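Local coordinates for protein lipolytic enzyme, G-D-S-L family (Bacteroides thetaiotaomicron, PDB 7BR2) that acts as a gut microbial serine esterase of the SGNH (GDSL) hydrolase family that metabolises the drug diltiazem, at residues Y272-T276 against Q287-I291. Sequence-based numbering, arbitrary orientation.
Sequences YPLDT and QAEVI
D275 is held through both polar atoms of its backbone, by the side chain of Q287 and the backbone of A288, an example of a loop without regular strands fastened to itself. The amide of D275 gives its hydrogen to OE1 of Q287, with N and OE1 2.9 Å apart and a nearly straight bond (167°), although the donor sits well above the plane of the carboxamide. In return, O of D275 accepts from N of A288 at 2.9 Å, in a 3-10 segment. With CG anti to its backbone N (chi1 -176°), the extended chain of Q287 carries the carboxamide to D275 N and the edge of the Y272 ring, NE2 3.0 Å from OH, ring and amide planes almost perpendicular. NE2 is satisfied outside the two segments, and the hydroxyl by the carbonyl of F38. Both segments belong to the connection between strand 260-267 and helix 296-300, lying among helices 35-46 and 210-223, which Y272 and Q287 touch, and helix 344-377, which P273 touches. With an alanine here instead of Q287, the N-H of D275 would probably lose its acceptor. OD2 of D275 forms a salt bridge with R279, and OD1 accepts from N of I277. L274 supplies the apolar part: its CD1 lies 3.7 Å from CG2 of I291.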
ATOM      1  N   TYR A 272     -13.482   2.021   0.611  1.00 37.41           N
ATOM      2  CA  TYR A 272     -12.116   1.821   1.070  1.00 30.45           C
ATOM      3  C   TYR A 272     -11.994   2.310   2.501  1.00 36.62           C
ATOM      4  O   TYR A 272     -12.312   3.473   2.777  1.00 37.87           O
ATOM      5  CB  TYR A 272     -11.117   2.551   0.198  1.00 27.27           C
ATOM      6  CG  TYR A 272      -9.705   2.149   0.530  1.00 37.50           C
ATOM      7  CD1 TYR A 272      -9.138   1.007  -0.036  1.00 29.42           C
ATOM      8  CD2 TYR A 272      -8.948   2.879   1.446  1.00 31.62           C
ATOM      9  CE1 TYR A 272      -7.847   0.622   0.275  1.00 28.05           C
ATOM     10  CE2 TYR A 272      -7.655   2.500   1.765  1.00 32.50           C
ATOM     11  CZ  TYR A 272      -7.113   1.366   1.181  1.00 32.47           C
ATOM     12  OH  TYR A 272      -5.824   0.990   1.491  1.00 29.99           O
ATOM     13  N   PRO A 273     -11.594   1.457   3.440  1.00 35.66           N
ATOM     14  CA  PRO A 273     -11.485   1.877   4.838  1.00 30.16           C
ATOM     15  C   PRO A 273     -10.115   2.449   5.154  1.00 35.23           C
ATOM     16  O   PRO A 273      -9.080   1.957   4.694  1.00 30.30           O
ATOM     17  CB  PRO A 273     -11.761   0.577   5.601  1.00 31.37           C
ATOM     18  CG  PRO A 273     -11.255  -0.471   4.701  1.00 35.39           C
ATOM     19  CD  PRO A 273     -11.417   0.008   3.278  1.00 29.94           C
ATOM     20  N   LEU A 274     -10.124   3.511   5.962  1.00 32.13           N
ATOM     21  CA  LEU A 274      -8.921   4.256   6.308  1.00 31.49           C
ATOM     22  C   LEU A 274      -8.686   4.164   7.806  1.00 33.31           C
ATOM     23  O   LEU A 274      -9.572   4.490   8.606  1.00 37.43           O
ATOM     24  CB  LEU A 274      -9.041   5.718   5.872  1.00 27.95           C
ATOM     25  CG  LEU A 274      -9.098   5.891   4.356  1.00 29.13           C
ATOM     26  CD1 LEU A 274      -9.558   7.285   3.945  1.00 33.75           C
ATOM     27  CD2 LEU A 274      -7.758   5.545   3.708  1.00 28.58           C
ATOM     28  N   ASP A 275      -7.509   3.688   8.180  1.00 34.94           N
ATOM     29  CA  ASP A 275      -7.125   3.642   9.582  1.00 35.24           C
ATOM     30  C   ASP A 275      -6.786   5.055  10.050  1.00 37.84           C
ATOM     31  O   ASP A 275      -5.984   5.754   9.413  1.00 35.20           O
ATOM     32  CB  ASP A 275      -5.927   2.712   9.744  1.00 34.58           C
ATOM     33  CG  ASP A 275      -5.783   2.183  11.151  1.00 35.34           C
ATOM     34  OD1 ASP A 275      -6.430   2.730  12.070  1.00 38.25           O
ATOM     35  OD2 ASP A 275      -5.000   1.223  11.326  1.00 36.80           O
ATOM     36  N   THR A 276      -7.395   5.484  11.156  1.00 39.87           N
ATOM     37  CA  THR A 276      -7.151   6.821  11.688  1.00 41.31           C
ATOM     38  C   THR A 276      -6.102   6.832  12.782  1.00 41.74           C
ATOM     39  O   THR A 276      -5.771   7.909  13.289  1.00 40.76           O
ATOM     40  CB  THR A 276      -8.441   7.432  12.244  1.00 39.19           C
ATOM     41  OG1 THR A 276      -8.907   6.643  13.342  1.00 36.30           O
ATOM     42  CG2 THR A 276      -9.500   7.482  11.183  1.00 33.58           C
ATOM     43  N   GLN A 287      -2.964   6.393   8.098  1.00 38.16           N
ATOM     44  CA  GLN A 287      -3.410   6.134   6.733  1.00 34.96           C
ATOM     45  C   GLN A 287      -4.444   7.188   6.295  1.00 36.08           C
ATOM     46  O   GLN A 287      -4.430   7.652   5.141  1.00 32.71           O
ATOM     47  CB  GLN A 287      -3.959   4.690   6.659  1.00 33.78           C
ATOM     48  CG  GLN A 287      -4.398   4.182   5.292  1.00 27.44           C
ATOM     49  CD  GLN A 287      -5.165   2.859   5.378  1.00 31.58           C
ATOM     50  OE1 GLN A 287      -5.524   2.415   6.464  1.00 28.78           O
ATOM     51  NE2 GLN A 287      -5.448   2.254   4.226  1.00 29.13           N
ATOM     52  N   ALA A 288      -5.350   7.568   7.212  1.00 37.16           N
ATOM     53  CA  ALA A 288      -6.441   8.489   6.888  1.00 43.72           C
ATOM     54  C   ALA A 288      -5.941   9.849   6.445  1.00 42.18           C
ATOM     55  O   ALA A 288      -6.599  10.525   5.636  1.00 40.33           O
ATOM     56  CB  ALA A 288      -7.374   8.618   8.106  1.00 32.62           C
ATOM     57  N   GLU A 289      -4.759  10.236   6.922  1.00 39.07           N
ATOM     58  CA  GLU A 289      -4.177  11.500   6.532  1.00 42.68           C
ATOM     59  C   GLU A 289      -4.032  11.621   5.035  1.00 45.41           C
ATOM     60  O   GLU A 289      -4.028  12.753   4.526  1.00 50.88           O
ATOM     61  CB  GLU A 289      -2.785  11.603   7.187  1.00 46.93           C
ATOM     62  CG  GLU A 289      -2.034  12.883   6.973  1.00 60.29           C
ATOM     63  CD  GLU A 289      -2.543  13.967   7.862  1.00 68.27           C
ATOM     64  OE1 GLU A 289      -3.020  13.648   8.972  1.00 73.53           O
ATOM     65  OE2 GLU A 289      -2.467  15.139   7.421  1.00 72.30           O
ATOM     66  N   VAL A 290      -4.099  10.495   4.315  1.00 38.01           N
ATOM     67  CA  VAL A 290      -3.975  10.546   2.859  1.00 41.40           C
ATOM     68  C   VAL A 290      -4.990  11.500   2.264  1.00 39.35           C
ATOM     69  O   VAL A 290      -4.727  12.134   1.231  1.00 41.77           O
ATOM     70  CB  VAL A 290      -4.147   9.144   2.217  1.00 39.50           C
ATOM     71  CG1 VAL A 290      -5.612   8.689   2.250  1.00 31.95           C
ATOM     72  CG2 VAL A 290      -3.659   9.135   0.775  1.00 29.24           C
ATOM     73  N   ILE A 291      -6.150  11.655   2.914  1.00 40.57           N
ATOM     74  CA  ILE A 291      -7.191  12.474   2.296  1.00 43.39           C
ATOM     75  C   ILE A 291      -6.775  13.932   2.174  1.00 43.82           C
ATOM     76  O   ILE A 291      -7.261  14.619   1.286  1.00 45.35           O
ATOM     77  CB  ILE A 291      -8.537  12.335   3.015  1.00 42.49           C
ATOM     78  CG1 ILE A 291      -8.529  12.977   4.395  1.00 44.81           C
ATOM     79  CG2 ILE A 291      -8.949  10.870   3.094  1.00 43.35           C
ATOM     80  CD1 ILE A 291      -9.855  12.760   5.128  1.00 46.77           C
TER